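Local coordinates for 5-formaminoimidazole-4-carboxamide-1-(beta)-D-ribofuranosyl 5'-monophosphate synthetase (Methanocaldococcus jannaschii, PDB 2R7L), which catalyses the ATP- and formate-dependent formylation of AICAR to FAICAR, a step of purine biosynthesis that needs no folate, at residues C295-C300 / R314-T319; F207-F212 / L304-F309; E221-D226 / G340-R345. One frame throughout, in Å; residues are numbered along the deposited sequence.

All three contacts reach one antiparallel sheet of the ATP-grasp region, in which strand 205-214 lies between 219-230 and 292-300, and 306-312 follows on the far side of 292-300; outside it lie the loop 314-319 of contact 1 and helix 339-353 of contact 3. Contacts 1 and 2 are closest, their centres about 7 Å apart; contact 3 lies about 12 Å from contact 1 and about 15 Å from contact 2. Along the chain, contact 1 is nested inside contact 3, while the segments of contact 2 alternate with those of both. Through the shared strands, contacts 1 and 2, which both touch ATP, are joined to contact 3, away from the annotated sites.

Contact 1: C295-C300 / R314-T319; sequences CLQSLC and RVDGGT. With AMZ (aminoimidazole 4-carboxamide ribonucleotide), chain F; ATP (adenosine-5'-triphosphate), chain E.
D316 and C295 pack side against side where the loop after strand 306-312 passes the start of segment 295-300. C295 CB lies 3.5 Å from D316 CB, and C295 SG sits 3.7 Å from D316 CG. On both residues the first torsion (177°) swings the end group away from the backbone N, which lets the thiol run alongside the base of the carboxylate. Cysteine suits the spot: it is slim, apolar enough for burial, and asks for no polar partner. D316, by contrast, is buried with both oxygens engaged. OD2 accepts from G318 N at 2.7 Å, on its anti side and tilted from the carboxylate plane, closing an Asx turn, while OD1 pairs with R228 of the AICAR pocket. With an alanine in place of D316, R228 would probably lose this charged mate and the G317-G318 turn would be free to shift. The backbone O of D316 receives T319 OG1 at 2.8 Å as well as T319 N. Q297 comes near D316 without bonding to it and spends its amide on ATP instead, NE2 reaching O1B at 2.9 Å in a nearly straight bond (168°). At G317 a CB would collide with AICAR C3A, so glycine suits the place. The arrangement belongs to an ATP-grasp active site: an Asx turn beside AICAR, next to a strand whose Q297, a predicted magnesium ligand, reaches the triphosphate.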
loop_
_atom_site.group_PDB
_atom_site.type_symbol
_atom_site.label_atom_id
_atom_site.label_comp_id
_atom_site.label_asym_id
_atom_site.label_seq_id
_atom_site.Cartn_x
_atom_site.Cartn_y
_atom_site.Cartn_z
ATOM N N CYS A 295 -10.772 21.629 17.946
ATOM C CA CYS A 295 -12.085 21.228 17.461
ATOM C C CYS A 295 -13.107 22.338 17.672
ATOM O O CYS A 295 -13.169 22.935 18.754
ATOM C CB CYS A 295 -12.526 19.972 18.211
ATOM S SG CYS A 295 -14.176 19.363 17.817
ATOM N N LEU A 296 -13.884 22.624 16.634
ATOM C CA LEU A 296 -15.077 23.463 16.768
ATOM C C LEU A 296 -16.310 22.570 16.744
ATOM O O LEU A 296 -16.562 21.871 15.757
ATOM C CB LEU A 296 -15.166 24.502 15.644
ATOM C CG LEU A 296 -14.100 25.605 15.655
ATOM C CD1 LEU A 296 -14.411 26.642 14.617
ATOM C CD2 LEU A 296 -13.979 26.246 17.024
ATOM N N GLN A 297 -17.070 22.584 17.833
ATOM C CA GLN A 297 -18.295 21.791 17.925
ATOM C C GLN A 297 -19.474 22.671 17.551
ATOM O O GLN A 297 -19.842 23.579 18.287
ATOM C CB GLN A 297 -18.466 21.241 19.333
ATOM C CG GLN A 297 -17.338 20.327 19.751
ATOM C CD GLN A 297 -17.168 20.269 21.242
ATOM O OE1 GLN A 297 -16.218 20.828 21.786
ATOM N NE2 GLN A 297 -18.094 19.597 21.922
ATOM N N SER A 298 -20.067 22.409 16.399
ATOM C CA SER A 298 -21.017 23.351 15.843
ATOM C C SER A 298 -22.354 22.745 15.437
ATOM O O SER A 298 -22.525 21.525 15.414
ATOM C CB SER A 298 -20.388 24.063 14.652
ATOM O OG SER A 298 -20.128 23.148 13.603
ATOM N N LEU A 299 -23.307 23.619 15.135
ATOM C CA LEU A 299 -24.594 23.204 14.616
ATOM C C LEU A 299 -24.888 24.044 13.394
ATOM O O LEU A 299 -24.741 25.259 13.419
ATOM C CB LEU A 299 -25.696 23.363 15.669
ATOM C CG LEU A 299 -25.622 22.380 16.842
ATOM C CD1 LEU A 299 -26.392 22.891 18.065
ATOM C CD2 LEU A 299 -26.118 21.004 16.422
ATOM N N CYS A 300 -25.268 23.383 12.311
ATOM C CA CYS A 300 -25.535 24.079 11.069
ATOM C C CYS A 300 -27.029 24.358 10.971
ATOM O O CYS A 300 -27.835 23.433 10.877
ATOM C CB CYS A 300 -25.059 23.254 9.866
ATOM S SG CYS A 300 -25.201 24.139 8.294
ATOM N N ARG A 314 -7.216 21.187 22.525
ATOM C CA ARG A 314 -6.409 20.018 22.228
ATOM C C ARG A 314 -7.271 19.002 21.475
ATOM O O ARG A 314 -8.303 19.361 20.915
ATOM C CB ARG A 314 -5.805 19.433 23.504
ATOM C CG ARG A 314 -6.695 19.552 24.716
ATOM C CD ARG A 314 -7.884 18.646 24.594
ATOM N NE ARG A 314 -8.846 18.894 25.656
ATOM C CZ ARG A 314 -9.941 18.172 25.847
ATOM N NH1 ARG A 314 -10.767 18.471 26.844
ATOM N NH2 ARG A 314 -10.206 17.149 25.043
ATOM N N VAL A 315 -6.858 17.742 21.458
ATOM C CA VAL A 315 -7.555 16.749 20.651
ATOM C C VAL A 315 -8.927 16.425 21.245
ATOM O O VAL A 315 -9.039 16.171 22.438
ATOM C CB VAL A 315 -6.703 15.468 20.456
ATOM C CG1 VAL A 315 -6.498 14.730 21.783
ATOM C CG2 VAL A 315 -7.316 14.559 19.390
ATOM N N ASP A 316 -9.960 16.466 20.401
ATOM C CA ASP A 316 -11.326 16.126 20.794
ATOM C C ASP A 316 -11.621 14.637 20.587
ATOM O O ASP A 316 -11.116 14.014 19.646
ATOM C CB ASP A 316 -12.328 16.980 20.006
ATOM C CG ASP A 316 -13.781 16.620 20.314
ATOM O OD1 ASP A 316 -14.394 17.301 21.161
ATOM O OD2 ASP A 316 -14.304 15.651 19.721
ATOM N N GLY A 317 -12.454 14.076 21.458
ATOM C CA GLY A 317 -12.769 12.646 21.425
ATOM C C GLY A 317 -13.328 12.134 20.109
ATOM O O GLY A 317 -13.221 10.950 19.805
ATOM N N GLY A 318 -13.938 13.023 19.332
ATOM C CA GLY A 318 -14.568 12.630 18.081
ATOM C C GLY A 318 -13.616 12.210 16.970
ATOM O O GLY A 318 -14.057 11.670 15.945
ATOM N N THR A 319 -12.319 12.472 17.158
ATOM C CA THR A 319 -11.296 12.039 16.207
ATOM C C THR A 319 -11.237 10.519 16.147
ATOM O O THR A 319 -10.683 9.948 15.211
ATOM C CB THR A 319 -9.891 12.582 16.553
ATOM O OG1 THR A 319 -9.610 12.332 17.933
ATOM C CG2 THR A 319 -9.798 14.081 16.288
HETATM O O5 AMZ F . -16.144 10.440 21.960
HETATM C C6 AMZ F . -16.206 11.614 22.334
HETATM N N2 AMZ F . -16.708 12.609 21.607
HETATM C C3A AMZ F . -15.704 12.016 23.711
HETATM C C7A AMZ F . -15.816 13.258 24.310
HETATM N N3 AMZ F . -16.377 14.358 23.802
HETATM N N1 AMZ F . -15.091 11.202 24.562
HETATM C C5 AMZ F . -14.818 11.917 25.662
HETATM N N AMZ F . -15.262 13.170 25.505
HETATM C C1 AMZ F . -15.139 14.270 26.491
HETATM C C2 AMZ F . -16.306 14.315 27.478
HETATM C C3 AMZ F . -15.741 13.665 28.727
HETATM O O2 AMZ F . -16.280 14.310 29.880
HETATM O O1 AMZ F . -16.605 15.692 27.737
HETATM O O AMZ F . -13.954 13.950 27.239
HETATM C C AMZ F . -14.255 14.004 28.637
HETATM C C4 AMZ F . -13.377 12.936 29.318
HETATM O O3 AMZ F . -13.635 11.655 28.752
HETATM P P AMZ F . -13.766 10.393 29.697
HETATM O OP1 AMZ F . -12.519 10.021 30.414
HETATM O O4 AMZ F . -14.941 10.705 30.749
HETATM O OP2 AMZ F . -14.294 9.165 28.782
HETATM P PG ATP E . -18.948 16.712 25.327
HETATM O O1G ATP E . -17.490 16.729 25.731
HETATM O O2G ATP E . -19.196 17.047 23.870
HETATM O O3G ATP E . -19.693 15.491 25.814
HETATM P PB ATP E . -19.349 19.492 25.813
HETATM O O1B ATP E . -18.248 19.598 24.787
HETATM O O2B ATP E . -19.199 20.254 27.111
HETATM O O3B ATP E . -19.603 17.934 26.172
HETATM P PA ATP E . -22.037 20.519 25.796
HETATM O O1A ATP E . -22.053 22.020 25.672
HETATM O O2A ATP E . -22.209 19.826 27.121
HETATM O O3A ATP E . -20.700 19.967 25.063
HETATM O "O5'" ATP E . -23.173 19.966 24.812
HETATM C "C5'" ATP E . -23.658 18.643 24.979
HETATM C "C4'" ATP E . -24.705 18.395 23.905
HETATM O "O4'" ATP E . -25.850 19.227 24.124
HETATM C "C3'" ATP E . -24.212 18.747 22.513
HETATM O "O3'" ATP E . -23.514 17.659 21.899
HETATM C "C2'" ATP E . -25.495 19.094 21.784
HETATM O "O2'" ATP E . -26.112 17.913 21.272
HETATM C "C1'" ATP E . -26.386 19.675 22.875
HETATM N N9 ATP E . -26.260 21.144 22.823
HETATM C C8 ATP E . -25.309 21.858 23.457
HETATM N N7 ATP E . -25.450 23.182 23.203
HETATM C C5 ATP E . -26.523 23.330 22.403
HETATM C C6 ATP E . -27.229 24.468 21.774
HETATM N N6 ATP E . -26.805 25.743 21.949
HETATM N N1 ATP E . -28.298 24.183 21.005
HETATM C C2 ATP E . -28.727 22.914 20.817
HETATM N N3 ATP E . -28.139 21.839 21.366
HETATM C C4 ATP E . -27.045 21.979 22.144
#

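Contact 2: F207-F212 / L304-F309; sequences FCIHYF and LELVVF. With ATP (adenosine-5'-triphosphate), chain E.
L306 carries this contact, spreading its two methyl branches over side chains of segment 207-212. CD2 meets F207 CD2 at 4.1 Å, coming obliquely to the phenyl ring, and CD1 meets I209 CD1 at 4.2 Å. The leucine and phenylalanine side chains run at about a right angle, which keeps the touch local; it is apolar throughout, and a forked leucine fits because each branch serves a different partner. V307 turns to the opposite side of its strand and packs on P140. At F309 the chain turns a corner, and the ring of F309 makes no close contact with segment 207-212 and packs on the nucleotide instead: CD1 lies 3.7 Å from ATP N7, and CE1 is equally far from ATP C3'. Its first torsion of 62° wedges CG between the backbone N and the carbonyl carbon, which brings the broad ring against both adenine and ribose. The two segments share no hydrogen bond, because strand 292-300 runs between strands 205-214 and 306-312 and pairs with each; its S298 lies beside both I209 and L306. Helix 268-285 borders the same side, where Q270 accepts a bond from the backbone N of L306.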
loop_
_atom_site.group_PDB
_atom_site.type_symbol
_atom_site.label_atom_id
_atom_site.label_comp_id
_atom_site.label_asym_id
_atom_site.label_seq_id
_atom_site.Cartn_x
_atom_site.Cartn_y
_atom_site.Cartn_z
ATOM N N PHE A 207 -21.900 19.161 13.453
ATOM C CA PHE A 207 -20.602 18.913 12.838
ATOM C C PHE A 207 -19.550 19.309 13.851
ATOM O O PHE A 207 -19.366 20.491 14.115
ATOM C CB PHE A 207 -20.425 19.787 11.597
ATOM C CG PHE A 207 -21.369 19.452 10.479
ATOM C CD1 PHE A 207 -21.056 18.458 9.567
ATOM C CD2 PHE A 207 -22.566 20.145 10.331
ATOM C CE1 PHE A 207 -21.921 18.151 8.525
ATOM C CE2 PHE A 207 -23.433 19.842 9.300
ATOM C CZ PHE A 207 -23.107 18.832 8.393
ATOM N N CYS A 208 -18.899 18.316 14.451
ATOM C CA CYS A 208 -17.720 18.567 15.261
ATOM C C CYS A 208 -16.515 18.517 14.326
ATOM O O CYS A 208 -16.143 17.461 13.823
ATOM C CB CYS A 208 -17.604 17.544 16.391
ATOM S SG CYS A 208 -19.105 17.425 17.446
ATOM N N ILE A 209 -15.929 19.682 14.076
ATOM C CA ILE A 209 -14.897 19.836 13.059
ATOM C C ILE A 209 -13.504 19.788 13.675
ATOM O O ILE A 209 -13.160 20.593 14.550
ATOM C CB ILE A 209 -15.100 21.153 12.286
ATOM C CG1 ILE A 209 -16.532 21.204 11.729
ATOM C CG2 ILE A 209 -14.076 21.279 11.171
ATOM C CD1 ILE A 209 -17.049 22.605 11.424
ATOM N N HIS A 210 -12.705 18.827 13.226
ATOM C CA HIS A 210 -11.380 18.634 13.798
ATOM C C HIS A 210 -10.303 19.262 12.914
ATOM O O HIS A 210 -10.078 18.840 11.773
ATOM C CB HIS A 210 -11.127 17.150 14.070
ATOM C CG HIS A 210 -12.251 16.479 14.801
ATOM N ND1 HIS A 210 -12.329 16.440 16.176
ATOM C CD2 HIS A 210 -13.353 15.836 14.344
ATOM C CE1 HIS A 210 -13.426 15.798 16.536
ATOM N NE2 HIS A 210 -14.062 15.417 15.443
ATOM N N TYR A 211 -9.661 20.299 13.439
ATOM C CA TYR A 211 -8.617 21.006 12.704
ATOM C C TYR A 211 -7.240 20.640 13.257
ATOM O O TYR A 211 -7.120 20.090 14.352
ATOM C CB TYR A 211 -8.775 22.527 12.826
ATOM C CG TYR A 211 -10.097 23.132 12.400
ATOM C CD1 TYR A 211 -10.214 23.793 11.187
ATOM C CD2 TYR A 211 -11.214 23.090 13.237
ATOM C CE1 TYR A 211 -11.408 24.377 10.800
ATOM C CE2 TYR A 211 -12.418 23.664 12.855
ATOM C CZ TYR A 211 -12.501 24.312 11.640
ATOM O OH TYR A 211 -13.677 24.883 11.245
ATOM N N PHE A 212 -6.200 20.983 12.504
ATOM C CA PHE A 212 -4.831 20.893 12.990
ATOM C C PHE A 212 -4.099 22.150 12.550
ATOM O O PHE A 212 -4.034 22.439 11.353
ATOM C CB PHE A 212 -4.118 19.656 12.425
ATOM C CG PHE A 212 -2.761 19.402 13.036
ATOM C CD1 PHE A 212 -2.634 18.605 14.152
ATOM C CD2 PHE A 212 -1.617 19.985 12.505
ATOM C CE1 PHE A 212 -1.389 18.365 14.724
ATOM C CE2 PHE A 212 -0.372 19.756 13.079
ATOM C CZ PHE A 212 -0.263 18.947 14.194
ATOM N N LEU A 304 -27.610 27.725 6.652
ATOM C CA LEU A 304 -26.262 27.267 6.313
ATOM C C LEU A 304 -25.186 28.064 7.034
ATOM O O LEU A 304 -24.138 28.366 6.467
ATOM C CB LEU A 304 -26.035 27.282 4.798
ATOM C CG LEU A 304 -26.926 26.320 4.009
ATOM C CD1 LEU A 304 -26.660 26.402 2.516
ATOM C CD2 LEU A 304 -26.745 24.900 4.499
ATOM N N GLU A 305 -25.457 28.397 8.290
ATOM C CA GLU A 305 -24.494 29.091 9.125
ATOM C C GLU A 305 -24.103 28.154 10.233
ATOM O O GLU A 305 -24.970 27.571 10.887
ATOM C CB GLU A 305 -25.106 30.349 9.738
ATOM C CG GLU A 305 -25.717 31.309 8.734
ATOM C CD GLU A 305 -26.550 32.401 9.405
ATOM O OE1 GLU A 305 -26.961 32.220 10.576
ATOM O OE2 GLU A 305 -26.794 33.440 8.758
ATOM N N LEU A 306 -22.798 28.004 10.446
ATOM C CA LEU A 306 -22.308 27.146 11.509
ATOM C C LEU A 306 -22.214 27.934 12.809
ATOM O O LEU A 306 -21.545 28.957 12.873
ATOM C CB LEU A 306 -20.953 26.530 11.128
ATOM C CG LEU A 306 -20.998 25.444 10.041
ATOM C CD1 LEU A 306 -19.631 25.272 9.394
ATOM C CD2 LEU A 306 -21.483 24.119 10.630
ATOM N N VAL A 307 -22.906 27.455 13.837
ATOM C CA VAL A 307 -22.918 28.112 15.134
ATOM C C VAL A 307 -22.163 27.229 16.109
ATOM O O VAL A 307 -22.535 26.076 16.326
ATOM C CB VAL A 307 -24.380 28.336 15.646
ATOM C CG1 VAL A 307 -24.386 29.006 17.013
ATOM C CG2 VAL A 307 -25.181 29.167 14.655
ATOM N N VAL A 308 -21.100 27.750 16.704
ATOM C CA VAL A 308 -20.291 26.911 17.577
ATOM C C VAL A 308 -20.664 27.055 19.049
ATOM O O VAL A 308 -20.577 28.134 19.637
ATOM C CB VAL A 308 -18.752 27.041 17.299
ATOM C CG1 VAL A 308 -18.473 28.162 16.340
ATOM C CG2 VAL A 308 -17.968 27.217 18.585
ATOM N N PHE A 309 -21.098 25.943 19.630
ATOM C CA PHE A 309 -21.584 25.928 20.990
ATOM C C PHE A 309 -20.507 25.439 21.938
ATOM O O PHE A 309 -20.648 25.534 23.157
ATOM C CB PHE A 309 -22.825 25.041 21.090
ATOM C CG PHE A 309 -22.578 23.592 20.746
ATOM C CD1 PHE A 309 -22.097 22.713 21.704
ATOM C CD2 PHE A 309 -22.856 23.108 19.472
ATOM C CE1 PHE A 309 -21.881 21.372 21.403
ATOM C CE2 PHE A 309 -22.647 21.764 19.160
ATOM C CZ PHE A 309 -22.159 20.897 20.129
HETATM P PG ATP E . -18.948 16.712 25.327
HETATM O O1G ATP E . -17.490 16.729 25.731
HETATM O O2G ATP E . -19.196 17.047 23.870
HETATM O O3G ATP E . -19.693 15.491 25.814
HETATM P PB ATP E . -19.349 19.492 25.813
HETATM O O1B ATP E . -18.248 19.598 24.787
HETATM O O2B ATP E . -19.199 20.254 27.111
HETATM O O3B ATP E . -19.603 17.934 26.172
HETATM P PA ATP E . -22.037 20.519 25.796
HETATM O O1A ATP E . -22.053 22.020 25.672
HETATM O O2A ATP E . -22.209 19.826 27.121
HETATM O O3A ATP E . -20.700 19.967 25.063
HETATM O "O5'" ATP E . -23.173 19.966 24.812
HETATM C "C5'" ATP E . -23.658 18.643 24.979
HETATM C "C4'" ATP E . -24.705 18.395 23.905
HETATM O "O4'" ATP E . -25.850 19.227 24.124
HETATM C "C3'" ATP E . -24.212 18.747 22.513
HETATM O "O3'" ATP E . -23.514 17.659 21.899
HETATM C "C2'" ATP E . -25.495 19.094 21.784
HETATM O "O2'" ATP E . -26.112 17.913 21.272
HETATM C "C1'" ATP E . -26.386 19.675 22.875
HETATM N N9 ATP E . -26.260 21.144 22.823
HETATM C C8 ATP E . -25.309 21.858 23.457
HETATM N N7 ATP E . -25.450 23.182 23.203
HETATM C C5 ATP E . -26.523 23.330 22.403
HETATM C C6 ATP E . -27.229 24.468 21.774
HETATM N N6 ATP E . -26.805 25.743 21.949
HETATM N N1 ATP E . -28.298 24.183 21.005
HETATM C C2 ATP E . -28.727 22.914 20.817
HETATM N N3 ATP E . -28.139 21.839 21.366
HETATM C C4 ATP E . -27.045 21.979 22.144
#

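Contact 3: E221-D226 / G340-R345; sequences ELLGMD and GQRIAR
E221 and R342 meet in a two-pronged salt bridge, the tight part of this contact. The arginine comes side-on: NE gives its hydrogen to E221 OE1 at 2.8 Å, and NH2 gives one to E221 OE2 at 3.0 Å. Both bonds are close to straight, with N-H...O angles of 164° and 176°, and both oxygens are met on the syn side, OE1 through its syn lone pair, OE2 with its donor tilted from the carboxylate plane. The carboxylate approaches the guanidinium at its edge, with the planes 30° apart; two bonds, one to each oxygen, restrain the rotation of both groups. R342 gets there by setting CG anti to the backbone N and then bending at chi2, whereas the glutamate runs out from the strand as an extended rod. Such a pair suits a buried place. K217 also bridges to E221 OE2, near which E219 lies too, so K217 and R342 probably offset the gathered negative charge; E346 pairs with R342 NH1. The ring of F212 also packs against the guanidinium.

Beyond this bridge the packing is looser. L223 offers a methyl to the aliphatic root of the arginine, its CD1 4.4 Å from R342 CB, and nothing else joins the segments. Farther round the helix, Q341 and R345 are partly exposed, do not touch the strand, and share E39. L223 and G224 both stand opposite H210 on strand 205-214, and glycine easily takes the nearly fully extended backbone of the second position. The arrangement is a helix packed on an antiparallel sheet, held by a side-on arginine-glutamate salt bridge next to a classic beta bulge in strand 219-230.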
loop_
_atom_site.group_PDB
_atom_site.type_symbol
_atom_site.label_atom_id
_atom_site.label_comp_id
_atom_site.label_asym_id
_atom_site.label_seq_id
_atom_site.Cartn_x
_atom_site.Cartn_y
_atom_site.Cartn_z
ATOM N N GLU A 221 -5.250 23.040 9.057
ATOM C CA GLU A 221 -5.677 21.943 8.186
ATOM C C GLU A 221 -6.982 21.360 8.690
ATOM O O GLU A 221 -7.208 21.314 9.895
ATOM C CB GLU A 221 -4.614 20.834 8.156
ATOM C CG GLU A 221 -3.213 21.333 7.837
ATOM C CD GLU A 221 -2.131 20.327 8.175
ATOM O OE1 GLU A 221 -2.448 19.179 8.571
ATOM O OE2 GLU A 221 -0.950 20.693 8.049
ATOM N N LEU A 222 -7.822 20.898 7.770
ATOM C CA LEU A 222 -9.015 20.146 8.132
ATOM C C LEU A 222 -8.770 18.640 8.070
ATOM O O LEU A 222 -8.440 18.083 7.004
ATOM C CB LEU A 222 -10.193 20.532 7.235
ATOM C CG LEU A 222 -11.446 19.661 7.348
ATOM C CD1 LEU A 222 -12.123 19.837 8.698
ATOM C CD2 LEU A 222 -12.399 20.000 6.210
ATOM N N LEU A 223 -8.951 17.982 9.214
ATOM C CA LEU A 223 -8.637 16.561 9.350
ATOM C C LEU A 223 -9.861 15.653 9.282
ATOM O O LEU A 223 -9.778 14.533 8.786
ATOM C CB LEU A 223 -7.854 16.299 10.649
ATOM C CG LEU A 223 -6.319 16.272 10.544
ATOM C CD1 LEU A 223 -5.881 15.099 9.700
ATOM C CD2 LEU A 223 -5.747 17.568 9.971
ATOM N N GLY A 224 -10.994 16.135 9.777
ATOM C CA GLY A 224 -12.213 15.336 9.761
ATOM C C GLY A 224 -13.352 15.903 10.585
ATOM O O GLY A 224 -13.245 16.999 11.151
ATOM N N MET A 225 -14.450 15.146 10.654
ATOM C CA MET A 225 -15.667 15.609 11.321
ATOM C C MET A 225 -16.460 14.421 11.823
ATOM O O MET A 225 -16.485 13.364 11.177
ATOM C CB MET A 225 -16.568 16.376 10.341
ATOM C CG MET A 225 -15.927 17.552 9.635
ATOM S SD MET A 225 -17.144 18.330 8.547
ATOM C CE MET A 225 -16.165 19.642 7.814
ATOM N N ASP A 226 -17.133 14.612 12.952
ATOM C CA ASP A 226 -18.073 13.625 13.475
ATOM C C ASP A 226 -19.333 14.323 13.979
ATOM O O ASP A 226 -19.351 15.541 14.189
ATOM C CB ASP A 226 -17.447 12.823 14.626
ATOM C CG ASP A 226 -17.256 13.662 15.893
ATOM O OD1 ASP A 226 -16.350 14.523 15.893
ATOM O OD2 ASP A 226 -17.994 13.453 16.893
ATOM N N GLY A 340 -4.212 11.337 15.507
ATOM C CA GLY A 340 -3.056 10.831 16.254
ATOM C C GLY A 340 -1.766 10.747 15.433
ATOM O O GLY A 340 -0.678 11.071 15.934
ATOM N N GLN A 341 -1.875 10.308 14.177
ATOM C CA GLN A 341 -0.708 10.210 13.301
ATOM C C GLN A 341 -0.232 11.572 12.816
ATOM O O GLN A 341 0.965 11.776 12.602
ATOM C CB GLN A 341 -0.966 9.304 12.086
ATOM C CG GLN A 341 0.315 9.077 11.274
ATOM C CD GLN A 341 0.156 8.128 10.112
ATOM O OE1 GLN A 341 -0.943 7.652 9.818
ATOM N NE2 GLN A 341 1.269 7.847 9.429
ATOM N N ARG A 342 -1.177 12.488 12.621
ATOM C CA ARG A 342 -0.871 13.872 12.256
ATOM C C ARG A 342 -0.117 14.603 13.369
ATOM O O ARG A 342 0.769 15.414 13.101
ATOM C CB ARG A 342 -2.149 14.637 11.912
ATOM C CG ARG A 342 -1.902 16.075 11.465
ATOM C CD ARG A 342 -1.097 16.110 10.191
ATOM N NE ARG A 342 -0.602 17.443 9.841
ATOM C CZ ARG A 342 0.548 17.952 10.276
ATOM N NH1 ARG A 342 1.323 17.249 11.103
ATOM N NH2 ARG A 342 0.920 19.173 9.894
ATOM N N ILE A 343 -0.474 14.316 14.613
ATOM C CA ILE A 343 0.262 14.853 15.759
ATOM C C ILE A 343 1.702 14.311 15.748
ATOM O O ILE A 343 2.663 15.079 15.784
ATOM C CB ILE A 343 -0.447 14.503 17.089
ATOM C CG1 ILE A 343 -1.747 15.307 17.228
ATOM C CG2 ILE A 343 0.472 14.732 18.288
ATOM C CD1 ILE A 343 -2.715 14.740 18.242
ATOM N N ALA A 344 1.831 12.987 15.662
ATOM C CA ALA A 344 3.131 12.303 15.654
ATOM C C ALA A 344 4.057 12.814 14.558
ATOM O O ALA A 344 5.252 12.978 14.769
ATOM C CB ALA A 344 2.938 10.821 15.514
ATOM N N ARG A 345 3.489 13.076 13.391
ATOM C CA ARG A 345 4.248 13.570 12.270
ATOM C C ARG A 345 4.826 14.954 12.549
ATOM O O ARG A 345 5.981 15.222 12.225
ATOM C CB ARG A 345 3.365 13.604 11.024
ATOM C CG ARG A 345 3.984 14.338 9.863
ATOM C CD ARG A 345 3.265 13.966 8.593
ATOM N NE ARG A 345 3.114 12.518 8.512
ATOM C CZ ARG A 345 2.252 11.894 7.718
ATOM N NH1 ARG A 345 1.444 12.593 6.932
ATOM N NH2 ARG A 345 2.191 10.569 7.723
#